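Local coordinates for aminopeptidase C (Lactobacillus rhamnosus, PDB 4K7C), which probably removes amino acids from the N-termini of peptides as a cysteine aminopeptidase of the papain-like C1 family, at residues Q136-M144 with P438-A446. Numbering follows the deposited sequence. Where two conformers were deposited one is given.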
loop_
_atom_site.group_PDB
_atom_site.type_symbol
_atom_site.label_atom_id
_atom_site.label_comp_id
_atom_site.label_asym_id
_atom_site.label_seq_id
_atom_site.Cartn_x
_atom_site.Cartn_y
_atom_site.Cartn_z
ATOM N N GLN A 136 28.845 -5.149 -24.200
ATOM C CA GLN A 136 28.039 -6.324 -24.084
ATOM C C GLN A 136 26.642 -5.916 -23.664
ATOM O O GLN A 136 26.412 -4.758 -23.339
ATOM C CB GLN A 136 28.657 -7.297 -23.112
ATOM C CG GLN A 136 28.918 -6.680 -21.738
ATOM C CD GLN A 136 27.701 -6.753 -20.822
ATOM O OE1 GLN A 136 27.037 -7.799 -20.674
ATOM N NE2 GLN A 136 27.393 -5.653 -20.216
ATOM N N GLN A 137 25.730 -6.860 -23.645
ATOM C CA GLN A 137 24.398 -6.627 -23.131
ATOM C C GLN A 137 23.798 -7.939 -22.682
ATOM O O GLN A 137 24.362 -9.006 -22.896
ATOM C CB GLN A 137 23.548 -5.967 -24.222
ATOM C CG GLN A 137 23.387 -6.777 -25.506
ATOM C CD GLN A 137 22.614 -6.033 -26.595
ATOM O OE1 GLN A 137 21.453 -5.806 -26.445
ATOM N NE2 GLN A 137 23.281 -5.682 -27.699
ATOM N N ASP A 138 22.632 -7.864 -22.075
ATOM C CA ASP A 138 21.911 -9.074 -21.613
ATOM C C ASP A 138 21.414 -9.979 -22.698
ATOM O O ASP A 138 21.392 -11.177 -22.484
ATOM C CB ASP A 138 20.730 -8.745 -20.683
ATOM C CG ASP A 138 21.149 -8.224 -19.304
ATOM O OD1 ASP A 138 22.344 -8.046 -18.952
ATOM O OD2 ASP A 138 20.224 -7.881 -18.504
ATOM N N GLY A 139 20.958 -9.421 -23.838
ATOM C CA GLY A 139 20.332 -10.197 -24.849
ATOM C C GLY A 139 21.209 -11.126 -25.685
ATOM O O GLY A 139 22.451 -10.970 -25.771
ATOM N N GLY A 140 20.504 -11.933 -26.474
ATOM C CA GLY A 140 21.179 -12.840 -27.380
ATOM C C GLY A 140 20.278 -13.493 -28.408
ATOM O O GLY A 140 19.165 -13.024 -28.715
ATOM N N GLN A 141 20.805 -14.547 -29.028
ATOM C CA GLN A 141 20.083 -15.327 -30.000
ATOM C C GLN A 141 20.303 -16.822 -29.691
ATOM O O GLN A 141 21.228 -17.188 -28.934
ATOM C CB GLN A 141 20.572 -14.930 -31.424
ATOM C CG GLN A 141 20.564 -13.439 -31.693
ATOM C CD GLN A 141 20.555 -13.055 -33.170
ATOM O OE1 GLN A 141 20.380 -13.897 -34.047
ATOM N NE2 GLN A 141 20.710 -11.782 -33.444
ATOM N N TRP A 142 19.459 -17.669 -30.282
ATOM C CA TRP A 142 19.404 -19.103 -30.007
ATOM C C TRP A 142 20.793 -19.774 -30.121
ATOM O O TRP A 142 21.204 -20.477 -29.218
ATOM C CB TRP A 142 18.434 -19.800 -30.972
ATOM C CG TRP A 142 18.535 -21.278 -30.808
ATOM C CD1 TRP A 142 19.371 -22.135 -31.489
ATOM C CD2 TRP A 142 17.858 -22.096 -29.835
ATOM N NE1 TRP A 142 19.251 -23.406 -31.003
ATOM C CE2 TRP A 142 18.322 -23.420 -30.001
ATOM C CE3 TRP A 142 16.890 -21.848 -28.868
ATOM C CZ2 TRP A 142 17.836 -24.495 -29.216
ATOM C CZ3 TRP A 142 16.387 -22.910 -28.132
ATOM C CH2 TRP A 142 16.885 -24.221 -28.281
ATOM N N ASP A 143 21.540 -19.477 -31.174
ATOM C CA ASP A 143 22.813 -20.177 -31.415
ATOM C C ASP A 143 23.849 -19.805 -30.357
ATOM O O ASP A 143 24.709 -20.620 -30.018
ATOM C CB ASP A 143 23.336 -19.851 -32.807
ATOM C CG ASP A 143 22.422 -20.359 -33.946
ATOM O OD1 ASP A 143 21.842 -21.467 -33.865
ATOM O OD2 ASP A 143 22.275 -19.588 -34.943
HETATM N N MSE A 144 23.754 -18.578 -29.842
HETATM C CA MSE A 144 24.586 -18.157 -28.691
HETATM C C MSE A 144 24.222 -18.854 -27.410
HETATM O O MSE A 144 25.082 -19.163 -26.588
HETATM C CB MSE A 144 24.432 -16.628 -28.549
HETATM C CG MSE A 144 25.124 -15.910 -29.692
HETATM SE SE MSE A 144 24.520 -14.029 -29.841
HETATM C CE MSE A 144 25.183 -13.278 -28.155
ATOM N N PRO A 438 27.003 -5.596 -38.993
ATOM C CA PRO A 438 26.782 -5.766 -37.528
ATOM C C PRO A 438 25.441 -5.210 -36.988
ATOM O O PRO A 438 24.849 -5.719 -36.004
ATOM C CB PRO A 438 27.969 -5.005 -36.916
ATOM C CG PRO A 438 29.029 -5.063 -37.968
ATOM C CD PRO A 438 28.334 -5.039 -39.299
ATOM N N TRP A 439 25.029 -4.129 -37.633
ATOM C CA TRP A 439 23.867 -3.297 -37.270
ATOM C C TRP A 439 22.671 -3.785 -38.093
ATOM O O TRP A 439 21.624 -3.137 -38.136
ATOM C CB TRP A 439 24.183 -1.796 -37.619
ATOM C CG TRP A 439 24.868 -1.594 -38.935
ATOM C CD1 TRP A 439 24.302 -1.556 -40.170
ATOM C CD2 TRP A 439 26.259 -1.469 -39.131
ATOM N NE1 TRP A 439 25.283 -1.414 -41.150
ATOM C CE2 TRP A 439 26.488 -1.289 -40.518
ATOM C CE3 TRP A 439 27.347 -1.445 -38.266
ATOM C CZ2 TRP A 439 27.769 -1.195 -41.046
ATOM C CZ3 TRP A 439 28.601 -1.291 -38.796
ATOM C CH2 TRP A 439 28.811 -1.189 -40.161
ATOM N N ASP A 440 22.814 -4.905 -38.794
ATOM C CA ASP A 440 21.604 -5.526 -39.403
ATOM C C ASP A 440 20.505 -5.784 -38.405
ATOM O O ASP A 440 20.749 -6.156 -37.256
ATOM C CB ASP A 440 21.950 -6.860 -40.115
ATOM C CG ASP A 440 20.836 -7.313 -41.062
ATOM O OD1 ASP A 440 19.903 -8.025 -40.604
ATOM O OD2 ASP A 440 20.983 -7.014 -42.268
ATOM N N PRO A 441 19.200 -5.653 -38.833
ATOM C CA PRO A 441 18.215 -5.941 -37.839
ATOM C C PRO A 441 18.164 -7.335 -37.324
ATOM O O PRO A 441 17.654 -7.507 -36.253
ATOM C CB PRO A 441 16.879 -5.687 -38.524
ATOM C CG PRO A 441 17.189 -5.236 -39.857
ATOM C CD PRO A 441 18.627 -4.946 -39.992
HETATM N N MSE A 442 18.594 -8.323 -38.074
HETATM C CA MSE A 442 18.630 -9.700 -37.559
HETATM C C MSE A 442 19.826 -9.997 -36.667
HETATM O O MSE A 442 20.021 -11.158 -36.249
HETATM C CB MSE A 442 18.694 -10.608 -38.808
HETATM C CG MSE A 442 17.372 -10.661 -39.611
HETATM SE SE MSE A 442 15.747 -11.194 -38.763
HETATM C CE MSE A 442 14.859 -9.443 -38.780
ATOM N N GLY A 443 20.702 -9.009 -36.525
ATOM C CA GLY A 443 21.758 -8.975 -35.493
ATOM C C GLY A 443 21.245 -8.521 -34.122
ATOM O O GLY A 443 22.041 -8.454 -33.126
ATOM N N ALA A 444 19.950 -8.135 -34.088
ATOM C CA ALA A 444 19.274 -7.730 -32.848
ATOM C C ALA A 444 19.406 -8.912 -31.886
ATOM O O ALA A 444 19.317 -10.118 -32.263
ATOM C CB ALA A 444 17.804 -7.396 -33.057
ATOM N N LEU A 445 19.725 -8.514 -30.667
ATOM C CA LEU A 445 19.837 -9.414 -29.564
ATOM C C LEU A 445 18.605 -9.131 -28.682
ATOM O O LEU A 445 18.306 -7.964 -28.272
ATOM C CB LEU A 445 21.116 -9.126 -28.774
ATOM C CG LEU A 445 22.491 -9.206 -29.426
ATOM C CD1 LEU A 445 23.605 -9.147 -28.378
ATOM C CD2 LEU A 445 22.639 -10.465 -30.252
ATOM N N ALA A 446 17.920 -10.209 -28.369
ATOM C CA ALA A 446 16.709 -10.156 -27.583
ATOM C C ALA A 446 16.934 -10.686 -26.197
ATOM O O ALA A 446 16.282 -10.425 -25.174
ATOM C CB ALA A 446 15.731 -11.069 -28.267
ATOM O OXT ALA A 446 17.689 -11.630 -26.081
HETATM O O HOH W 1 20.887 -5.529 -30.135
#
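Gly140 and Ala446 pair through two backbone hydrogen bonds, a contact that holds the C-terminal end of the chain against the loop leading into helix 142-152. Gly140 N donates to the terminal carboxylate at Ala446 OXT over 2.9 Å, nearly straight at 168°. Ala446 N returns a bond of 3.1 Å to Gly140 O. Gly139 CA lies 3.2 Å from Ala446 OXT. A side-chain bond from Gln141, the N-cap residue of the helix, adds to the backbone pair. In the conformer given, its extended chain brings NE2 3.0 Å from Met442 O, which it meets from above the carbonyl plane. Leu445 packs its side chain against Gln137, Gly139, Gln141 and Met144. Its CD1 lies 3.4 Å from Gly139 O and beside the Gln137 amide. Its CD2 lies 3.9 Å from Gln141 CG and 4.1 Å from SE of Met144, a selenomethionine. A water accepts from Leu445 N and, weakly, from Gln137 NE2. Aminopeptidases of the bleomycin hydrolase type, to which PepW probably belongs, carry their C-terminus in the active-site cleft; consistent with this, Ala446 touches Cys70 at the start of helix 70-87. Lys107 of helix 96-117 hydrogen-bonds Gly139 O through NZ, Leu282 touches both Gln141 and Leu445, and strand 408-414 meets Gln141 and Met442 through Gln410 and Tyr409.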